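Local coordinates for protein AT-less polyketide synthase (Streptomyces platensis subsp. rosaceus, PDB 4TKT) that probably catalyses decarboxylative Claisen condensation, lengthening the growing acyl chain by one extender unit, as a ketosynthase of isomigrastatin biosynthesis, at residues 458-464 with 510-516. Residues are numbered along the deposited sequence; the frame is centred on the assembly and turned at random.
Sequences ETVVVVL and RFAVAVS
Val462 and Val513 face each other at the middle of an antiparallel ladder, where strand 460-464 runs against strand 510-515. Two backbone hydrogen bonds close a ring here: Val462 N to Val513 O at 2.8 Å and Val513 N to Val462 O at 3.0 Å. Val460 with Val515, and Leu464 with Phe511, are hydrogen-bonded in the same reciprocal way.

The relief differs on the two faces. On one, Val460, Val462, Leu464, Phe511, Val513 and Val515 form a bumpy apolar surface. Val513 CG1, placed between its backbone N and carbonyl carbon (chi1 53°), leans against Val462 CB at 4.0 Å. On the diagonal, CG2 of Val462 meets CG2 of Val515 at 4.0 Å, the two side chains crossing at a slant. Leu464 CB comes up to the edge of the Phe511 ring, near its plane. Leu521 of helix 518-530 touches both Val462 and Val513, and Leu500 of helix 493-502 both Val462 and Leu464.

On the other face strand 510-515 offers just the methyls of Ala512 and Ala514, beside the bulkier Val461 and Val463. Val463 CG2 rests on Ala512 CB at 3.9 Å, and Thr459 CG2 on Ala514 CB at 3.9 Å. Ala576 of helix 573-580 touches both Val461 and Ala512.

Strand 510-515 is the central one of three, pairing on its far edge with 538-541. Six backbone hydrogen bonds fix the register, and apolar side chains carry the packing onto helices on both faces, consistent with a small alpha/beta linker domain.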
ATOM      1  N   GLU A 458      31.078 -11.539  10.458  1.00 62.89           N
ATOM      2  CA  GLU A 458      31.545 -10.555  11.430  1.00 58.76           C
ATOM      3  C   GLU A 458      30.450 -10.164  12.417  1.00 58.21           C
ATOM      4  O   GLU A 458      29.268 -10.432  12.191  1.00 56.64           O
ATOM      5  CB  GLU A 458      32.068  -9.305  10.717  1.00 62.83           C
ATOM      6  CG  GLU A 458      33.125  -9.574   9.655  1.00 77.68           C
ATOM      7  CD  GLU A 458      34.468  -9.985  10.237  1.00 98.06           C
ATOM      8  OE1 GLU A 458      34.626  -9.956  11.477  1.00106.56           O
ATOM      9  OE2 GLU A 458      35.373 -10.334   9.449  1.00105.69           O
ATOM     10  N   THR A 459      30.855  -9.533  13.515  1.00 61.00           N
ATOM     11  CA  THR A 459      29.912  -9.051  14.515  1.00 52.71           C
ATOM     12  C   THR A 459      29.245  -7.762  14.052  1.00 52.03           C
ATOM     13  O   THR A 459      29.919  -6.797  13.695  1.00 53.69           O
ATOM     14  CB  THR A 459      30.597  -8.799  15.876  1.00 50.56           C
ATOM     15  OG1 THR A 459      30.995 -10.046  16.457  1.00 45.83           O
ATOM     16  CG2 THR A 459      29.645  -8.096  16.829  1.00 53.16           C
ATOM     17  N   VAL A 460      27.917  -7.760  14.052  1.00 48.57           N
ATOM     18  CA  VAL A 460      27.151  -6.565  13.735  1.00 47.21           C
ATOM     19  C   VAL A 460      26.419  -6.079  14.979  1.00 47.41           C
ATOM     20  O   VAL A 460      26.323  -6.797  15.977  1.00 49.86           O
ATOM     21  CB  VAL A 460      26.133  -6.820  12.605  1.00 48.21           C
ATOM     22  CG1 VAL A 460      26.828  -7.412  11.393  1.00 41.28           C
ATOM     23  CG2 VAL A 460      25.019  -7.739  13.088  1.00 40.43           C
ATOM     24  N   VAL A 461      25.904  -4.857  14.923  1.00 39.13           N
ATOM     25  CA  VAL A 461      25.138  -4.318  16.037  1.00 45.51           C
ATOM     26  C   VAL A 461      23.688  -4.067  15.613  1.00 43.77           C
ATOM     27  O   VAL A 461      23.404  -3.202  14.784  1.00 45.96           O
ATOM     28  CB  VAL A 461      25.782  -3.024  16.590  1.00 50.32           C
ATOM     29  CG1 VAL A 461      26.287  -2.143  15.460  1.00 54.36           C
ATOM     30  CG2 VAL A 461      24.810  -2.274  17.494  1.00 37.68           C
ATOM     31  N   VAL A 462      22.778  -4.857  16.176  1.00 40.65           N
ATOM     32  CA  VAL A 462      21.358  -4.759  15.866  1.00 37.76           C
ATOM     33  C   VAL A 462      20.684  -3.777  16.814  1.00 37.21           C
ATOM     34  O   VAL A 462      20.804  -3.893  18.032  1.00 47.14           O
ATOM     35  CB  VAL A 462      20.661  -6.134  15.958  1.00 47.76           C
ATOM     36  CG1 VAL A 462      19.157  -5.990  15.782  1.00 37.85           C
ATOM     37  CG2 VAL A 462      21.231  -7.088  14.922  1.00 38.83           C
ATOM     38  N   VAL A 463      19.967  -2.813  16.248  1.00 38.81           N
ATOM     39  CA  VAL A 463      19.397  -1.720  17.025  1.00 39.53           C
ATOM     40  C   VAL A 463      17.872  -1.668  16.885  1.00 41.04           C
ATOM     41  O   VAL A 463      17.324  -1.980  15.827  1.00 47.28           O
ATOM     42  CB  VAL A 463      20.040  -0.377  16.600  1.00 39.75           C
ATOM     43  CG1 VAL A 463      18.996   0.699  16.335  1.00 40.08           C
ATOM     44  CG2 VAL A 463      21.058   0.072  17.631  1.00 36.16           C
ATOM     45  N   LEU A 464      17.194  -1.287  17.964  1.00 40.53           N
ATOM     46  CA  LEU A 464      15.736  -1.273  18.000  1.00 35.70           C
ATOM     47  C   LEU A 464      15.225  -0.189  18.945  1.00 35.47           C
ATOM     48  O   LEU A 464      15.708  -0.066  20.069  1.00 42.61           O
ATOM     49  CB  LEU A 464      15.212  -2.641  18.437  1.00 36.13           C
ATOM     50  CG  LEU A 464      13.994  -3.226  17.728  1.00 46.33           C
ATOM     51  CD1 LEU A 464      14.235  -3.302  16.230  1.00 50.72           C
ATOM     52  CD2 LEU A 464      13.685  -4.604  18.290  1.00 36.76           C
ATOM     53  N   ARG A 510      15.094   2.215  23.930  1.00 35.97           N
ATOM     54  CA  ARG A 510      16.068   1.679  22.986  1.00 35.86           C
ATOM     55  C   ARG A 510      16.612   0.307  23.370  1.00 46.54           C
ATOM     56  O   ARG A 510      16.625  -0.075  24.540  1.00 47.78           O
ATOM     57  CB  ARG A 510      17.226   2.664  22.827  1.00 38.79           C
ATOM     58  CG  ARG A 510      16.786   4.033  22.341  1.00 35.48           C
ATOM     59  CD  ARG A 510      17.961   4.960  22.094  1.00 35.48           C
ATOM     60  NE  ARG A 510      17.518   6.214  21.495  1.00 43.61           N
ATOM     61  CZ  ARG A 510      18.332   7.181  21.089  1.00 44.73           C
ATOM     62  NH1 ARG A 510      19.643   7.045  21.218  1.00 35.54           N
ATOM     63  NH2 ARG A 510      17.832   8.285  20.552  1.00 35.20           N
ATOM     64  N   PHE A 511      17.064  -0.427  22.360  1.00 45.61           N
ATOM     65  CA  PHE A 511      17.647  -1.747  22.552  1.00 43.69           C
ATOM     66  C   PHE A 511      18.740  -1.995  21.519  1.00 41.04           C
ATOM     67  O   PHE A 511      18.521  -1.827  20.320  1.00 42.95           O
ATOM     68  CB  PHE A 511      16.572  -2.832  22.458  1.00 39.22           C
ATOM     69  CG  PHE A 511      17.112  -4.230  22.556  1.00 37.34           C
ATOM     70  CD1 PHE A 511      17.459  -4.768  23.785  1.00 38.55           C
ATOM     71  CD2 PHE A 511      17.269  -5.008  21.422  1.00 39.39           C
ATOM     72  CE1 PHE A 511      17.955  -6.055  23.880  1.00 38.26           C
ATOM     73  CE2 PHE A 511      17.767  -6.297  21.509  1.00 45.97           C
ATOM     74  CZ  PHE A 511      18.109  -6.821  22.742  1.00 43.32           C
ATOM     75  N   ALA A 512      19.919  -2.387  21.987  1.00 40.37           N
ATOM     76  CA  ALA A 512      21.030  -2.679  21.092  1.00 37.03           C
ATOM     77  C   ALA A 512      21.740  -3.958  21.512  1.00 37.55           C
ATOM     78  O   ALA A 512      21.917  -4.216  22.701  1.00 39.32           O
ATOM     79  CB  ALA A 512      22.005  -1.517  21.058  1.00 36.86           C
ATOM     80  N   VAL A 513      22.142  -4.759  20.533  1.00 37.85           N
ATOM     81  CA  VAL A 513      22.842  -6.006  20.817  1.00 38.45           C
ATOM     82  C   VAL A 513      23.866  -6.331  19.731  1.00 38.77           C
ATOM     83  O   VAL A 513      23.578  -6.237  18.537  1.00 39.24           O
ATOM     84  CB  VAL A 513      21.850  -7.184  20.970  1.00 44.98           C
ATOM     85  CG1 VAL A 513      20.927  -7.279  19.763  1.00 43.05           C
ATOM     86  CG2 VAL A 513      22.593  -8.492  21.194  1.00 45.30           C
ATOM     87  N   ALA A 514      25.072  -6.696  20.158  1.00 44.03           N
ATOM     88  CA  ALA A 514      26.127  -7.099  19.237  1.00 46.04           C
ATOM     89  C   ALA A 514      26.115  -8.612  19.033  1.00 51.39           C
ATOM     90  O   ALA A 514      26.349  -9.372  19.970  1.00 51.46           O
ATOM     91  CB  ALA A 514      27.480  -6.642  19.750  1.00 39.73           C
ATOM     92  N   VAL A 515      25.835  -9.045  17.807  1.00 51.17           N
ATOM     93  CA  VAL A 515      25.765 -10.471  17.499  1.00 50.77           C
ATOM     94  C   VAL A 515      26.522 -10.804  16.216  1.00 49.71           C
ATOM     95  O   VAL A 515      26.812  -9.921  15.411  1.00 51.99           O
ATOM     96  CB  VAL A 515      24.303 -10.950  17.351  1.00 43.87           C
ATOM     97  CG1 VAL A 515      23.602 -10.963  18.700  1.00 43.26           C
ATOM     98  CG2 VAL A 515      23.552 -10.075  16.365  1.00 41.25           C
ATOM     99  N   SER A 516      26.839 -12.082  16.033  1.00 48.46           N
ATOM    100  CA  SER A 516      27.518 -12.529  14.822  1.00 45.66           C
ATOM    101  C   SER A 516      26.772 -13.688  14.163  1.00 51.09           C
ATOM    102  O   SER A 516      27.030 -14.024  13.008  1.00 56.75           O
ATOM    103  CB  SER A 516      28.962 -12.935  15.130  1.00 46.29           C
ATOM    104  OG  SER A 516      29.013 -13.998  16.063  1.00 51.08           O
TER